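Local coordinates for putative sugar binding protein (Bacteroides vulgatus ATCC 8482, PDB 3KEZ) that probably binds sugars for nutrient uptake at the bacterial outer membrane, as a member of the SusD family, and binds a calcium ion, at residues A[33-38]-A[257-262]; A[264-269]-A[327-332]. All blocks are in the same frame, centred on the assembly; numbering follows the deposited sequence.

Contact 1. Residues A[33-38]-A[257-262]; sequences TMQSSD and FEIVNL. With CA (calcium ion), chain C.
Met-34, present as selenomethionine, meets Phe-257 at the edge of the aromatic ring: its methyl CE lies near the ring plane, 3.8 Å from Phe-257 CE2 and almost as close to CZ. A bend about the CG-SE bond (chi3 75°) swings this methyl out of the otherwise extended chain, while Phe-257, with CG anti to the backbone N (chi1 177°), brings the end of its ring nearer the helix segment although its first side-chain bond does not aim there. Higher up the same side chain, Met-34 CB is 4.3 Å from Ile-259 CD1, so the apolar contact continues along the strand.

Gln-35 supplies the next layer with its aliphatic part. Its CG rests 3.5 Å from Ile-259 CG2. The chain then runs on past the strand, with Gln-35 CD 3.2 Å from Val-260 O. Gln-35 CG also comes 3.8 Å from Asn-261 OD1. Asn-261 ND2 is hydrogen-bonded to Ala-330 O and to Ser-41 OG, which also makes a weak bond with Gln-35 O; together the two bonds of ND2 hold the amide's rotation. The backbone carbonyl O of Asn-261 is a calcium ligand, at 2.4 Å.

Just past Gln-35 an ST turn follows, in which Ser-36 OG accepts from Asp-38 N at 3.0 Å. The contact thus joins the C-terminal end of helix 20-34 to strand 255-259 and the loop after it. Met-34 also packs on helices 80-96 and 109-134, the latter reaching Phe-257 through Met-125, and strand 332-336 covers Phe-257 and Ile-259 with Leu-334, Ile-335 and Ile-332.

Contact 2. Residues A[264-269]-A[327-332]; sequences TDSPGK and ITDANI. With CA (calcium ion), chain C.
A loop-to-loop contact beside the calcium ion joins residues 264-269, which follow strand 255-259, to residues 327-332, a short 3-10 turn and the loop leading into strand 332-336. Ser-266 donates through OG to Asp-329 OD1; the modelled 2.5 Å is short and the position of OD1 less sure, so the exact length is doubtful. The same hydroxyl accepts from Gly-268 N at 3.1 Å (N-H...O angle 156°), forming an ST turn that presents Ser-266 to the carboxylate. Thr-328, with CG2 anti to its backbone N, sets this methyl 3.2 Å from Gly-268 O and 3.3 Å from Ser-266 OG. Pro-267 CG lies 3.6 Å from Thr-328 O, whose hydrogen-bond partner is Ser-271. In this SusD-family protein residues 327-332 form part of the metal site: Asp-329 binds calcium through its backbone O at 2.4 Å and Asn-331 through OD1 at 2.5 Å, while the carboxylate of Asp-329 is directed at Ser-266. With an alanine here the backbone ligand could remain, but Ser-266 OG would probably lose its acceptor and the two loops their polar link. Asn-331 ND2 is in turn hydrogen-bonded to Glu-258 OE2.

Overall arrangement
Contacts 1 and 2 follow one another along the chain, their centres 8 Å apart, and meet at one calcium ion. Contact 1 brings a backbone oxygen from 257-262 and contact 2 two ligands from 327-332; Gln-322, both carboxylate oxygens of Glu-325 and a water complete seven ligand atoms. The two ligand-bearing segments are also tied directly. Ile-259 N lies 3.0 Å from Ile-332 O, a probable hydrogen bond where strands 255-259 and 332-336 run antiparallel, and Asn-261 ND2 is likewise 3.0 Å from Ala-330 O. Through contact 1 this metal-bearing region is packed against the end of helix 20-34, and through contact 2 against the loop 264-269.

Contact 1. Residues A[33-38]-A[257-262]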
# COMPACT_ATOMS: atom_id res chain seq x y z
N THR A 33 -0.67 -1.30 16.31
CA THR A 33 0.63 -0.87 15.77
C THR A 33 0.54 -0.38 14.32
O THR A 33 1.11 0.67 13.97
CB THR A 33 1.70 -2.02 15.89
OG1 THR A 33 1.80 -2.41 17.27
CG2 THR A 33 3.08 -1.59 15.36
N MSE A 34 -0.20 -1.11 13.49
CA MSE A 34 -0.38 -0.74 12.09
C MSE A 34 -1.09 0.59 11.93
O MSE A 34 -0.90 1.24 10.90
CB MSE A 34 -1.21 -1.81 11.35
CG MSE A 34 -0.50 -3.15 11.28
SE MSE A 34 -1.55 -4.57 10.56
CE MSE A 34 -1.43 -4.02 8.78
N GLN A 35 -1.97 0.94 12.89
CA GLN A 35 -2.69 2.22 12.91
C GLN A 35 -1.83 3.47 13.12
O GLN A 35 -2.30 4.58 12.86
CB GLN A 35 -3.79 2.23 13.99
CG GLN A 35 -5.02 1.52 13.55
CD GLN A 35 -5.84 1.00 14.68
OE1 GLN A 35 -5.90 1.62 15.77
NE2 GLN A 35 -6.51 -0.14 14.43
N SER A 36 -0.59 3.30 13.58
CA SER A 36 0.27 4.46 13.85
C SER A 36 0.50 5.29 12.61
O SER A 36 0.60 4.74 11.50
CB SER A 36 1.65 3.98 14.39
OG SER A 36 2.57 5.04 14.53
N SER A 37 0.66 6.59 12.77
CA SER A 37 1.04 7.44 11.65
C SER A 37 2.47 7.11 11.17
O SER A 37 2.85 7.45 10.06
CB SER A 37 0.91 8.92 12.00
OG SER A 37 1.80 9.24 13.06
N ASP A 38 3.26 6.43 11.99
CA ASP A 38 4.54 5.92 11.55
C ASP A 38 4.41 4.62 10.76
O ASP A 38 5.38 4.16 10.18
CB ASP A 38 5.49 5.70 12.75
CG ASP A 38 6.10 7.01 13.26
OD1 ASP A 38 5.97 8.05 12.60
OD2 ASP A 38 6.70 6.99 14.35
N PHE A 257 -9.50 -4.01 2.89
CA PHE A 257 -8.80 -3.88 4.17
C PHE A 257 -8.67 -2.42 4.51
O PHE A 257 -8.05 -1.64 3.76
CB PHE A 257 -7.45 -4.58 4.15
CG PHE A 257 -6.64 -4.43 5.43
CD1 PHE A 257 -7.24 -4.56 6.68
CD2 PHE A 257 -5.27 -4.25 5.38
CE1 PHE A 257 -6.51 -4.46 7.84
CE2 PHE A 257 -4.52 -4.14 6.55
CZ PHE A 257 -5.15 -4.26 7.79
N GLU A 258 -9.26 -2.07 5.65
CA GLU A 258 -9.38 -0.71 6.14
C GLU A 258 -8.60 -0.59 7.46
O GLU A 258 -8.73 -1.45 8.33
CB GLU A 258 -10.88 -0.39 6.34
CG GLU A 258 -11.17 1.06 6.71
CD GLU A 258 -12.64 1.44 6.66
OE1 GLU A 258 -13.53 0.61 6.97
OE2 GLU A 258 -12.91 2.59 6.36
N ILE A 259 -7.72 0.41 7.57
CA ILE A 259 -7.19 0.82 8.86
C ILE A 259 -8.25 1.72 9.48
O ILE A 259 -8.64 2.76 8.89
CB ILE A 259 -5.83 1.58 8.78
CG1 ILE A 259 -4.74 0.76 8.06
CG2 ILE A 259 -5.38 2.05 10.16
CD1 ILE A 259 -4.40 -0.61 8.71
N VAL A 260 -8.73 1.32 10.66
CA VAL A 260 -9.75 2.05 11.42
C VAL A 260 -9.10 2.94 12.47
O VAL A 260 -8.42 2.46 13.39
CB VAL A 260 -10.75 1.10 12.10
CG1 VAL A 260 -11.78 1.88 12.93
CG2 VAL A 260 -11.48 0.24 11.02
N ASN A 261 -9.27 4.24 12.30
CA ASN A 261 -8.82 5.27 13.25
C ASN A 261 -10.04 5.90 13.93
O ASN A 261 -11.06 6.18 13.28
CB ASN A 261 -8.01 6.34 12.48
CG ASN A 261 -6.67 5.80 11.99
OD1 ASN A 261 -6.01 5.05 12.69
ND2 ASN A 261 -6.27 6.18 10.75
N LEU A 262 -9.96 6.12 15.23
CA LEU A 262 -11.14 6.63 16.00
C LEU A 262 -10.82 7.89 16.80
O LEU A 262 -9.70 8.06 17.25
CB LEU A 262 -11.66 5.54 16.93
CG LEU A 262 -12.08 4.22 16.27
CD1 LEU A 262 -12.32 3.18 17.34
CD2 LEU A 262 -13.33 4.42 15.36
CA CA C . -12.23 7.11 11.37
O HOH W 1 -14.27 5.66 12.05

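Contact 2. Residues A[264-269]-A[327-332]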
# COMPACT_ATOMS: atom_id res chain seq x y z
N THR A 264 -11.33 8.37 19.70
CA THR A 264 -10.85 7.90 21.00
C THR A 264 -9.65 6.97 20.87
O THR A 264 -9.23 6.34 21.83
CB THR A 264 -12.00 7.19 21.75
OG1 THR A 264 -12.54 6.16 20.91
CG2 THR A 264 -13.10 8.20 22.11
N ASP A 265 -9.10 6.90 19.68
CA ASP A 265 -7.97 6.04 19.39
C ASP A 265 -7.29 6.59 18.14
O ASP A 265 -7.38 6.00 17.07
CB ASP A 265 -8.48 4.64 19.11
CG ASP A 265 -7.36 3.67 18.80
OD1 ASP A 265 -6.26 3.80 19.41
OD2 ASP A 265 -7.60 2.76 17.98
N SER A 266 -6.67 7.76 18.30
CA SER A 266 -6.28 8.60 17.18
C SER A 266 -4.81 8.44 16.80
O SER A 266 -3.94 8.36 17.68
CB SER A 266 -6.58 10.07 17.48
OG SER A 266 -6.04 10.89 16.48
N PRO A 267 -4.52 8.39 15.48
CA PRO A 267 -3.14 8.36 15.03
C PRO A 267 -2.43 9.69 15.12
O PRO A 267 -1.21 9.74 14.93
CB PRO A 267 -3.25 7.91 13.56
CG PRO A 267 -4.56 8.44 13.14
CD PRO A 267 -5.44 8.18 14.35
N GLY A 268 -3.16 10.76 15.38
CA GLY A 268 -2.54 12.09 15.52
C GLY A 268 -2.39 12.82 14.20
O GLY A 268 -2.73 12.33 13.12
N LYS A 269 -1.81 14.02 14.29
CA LYS A 269 -1.76 14.96 13.16
C LYS A 269 -0.77 14.59 12.04
O LYS A 269 -0.74 15.25 10.99
CB LYS A 269 -1.50 16.37 13.68
CG LYS A 269 -2.70 17.00 14.41
CD LYS A 269 -2.33 18.37 15.00
CE LYS A 269 -3.50 18.98 15.79
NZ LYS A 269 -3.16 20.33 16.33
N ILE A 327 -10.59 15.34 10.70
CA ILE A 327 -9.82 14.73 9.58
C ILE A 327 -8.65 13.88 10.09
O ILE A 327 -8.21 12.93 9.43
CB ILE A 327 -9.29 15.78 8.59
CG1 ILE A 327 -8.46 16.87 9.29
CG2 ILE A 327 -10.45 16.38 7.78
CD1 ILE A 327 -7.71 17.79 8.34
N THR A 328 -8.12 14.22 11.26
CA THR A 328 -7.06 13.42 11.84
C THR A 328 -7.38 11.91 11.91
O THR A 328 -6.50 11.07 11.75
CB THR A 328 -6.72 13.92 13.25
OG1 THR A 328 -6.16 15.23 13.16
CG2 THR A 328 -5.75 13.00 13.91
N ASP A 329 -8.65 11.58 12.13
CA ASP A 329 -9.03 10.21 12.40
C ASP A 329 -9.68 9.52 11.21
O ASP A 329 -10.30 8.47 11.38
CB ASP A 329 -9.91 10.18 13.64
CG ASP A 329 -9.18 10.71 14.84
OD1 ASP A 329 -7.98 10.36 14.98
OD2 ASP A 329 -9.77 11.51 15.61
N ALA A 330 -9.46 10.06 10.01
CA ALA A 330 -9.89 9.40 8.79
C ALA A 330 -9.26 8.03 8.72
O ALA A 330 -8.06 7.85 9.04
CB ALA A 330 -9.51 10.21 7.56
N ASN A 331 -10.08 7.06 8.31
CA ASN A 331 -9.64 5.70 8.05
C ASN A 331 -8.79 5.67 6.80
O ASN A 331 -8.88 6.58 5.97
CB ASN A 331 -10.85 4.76 7.88
CG ASN A 331 -11.67 4.57 9.19
OD1 ASN A 331 -11.28 5.07 10.24
ND2 ASN A 331 -12.79 3.82 9.12
N ILE A 332 -7.96 4.64 6.70
CA ILE A 332 -7.08 4.40 5.57
C ILE A 332 -7.62 3.26 4.70
O ILE A 332 -7.73 2.14 5.16
CB ILE A 332 -5.66 4.03 6.05
CG1 ILE A 332 -5.24 4.94 7.22
CG2 ILE A 332 -4.69 4.06 4.84
CD1 ILE A 332 -5.01 6.45 6.87
CA CA C . -12.23 7.11 11.37
O HOH W 1 -14.27 5.66 12.05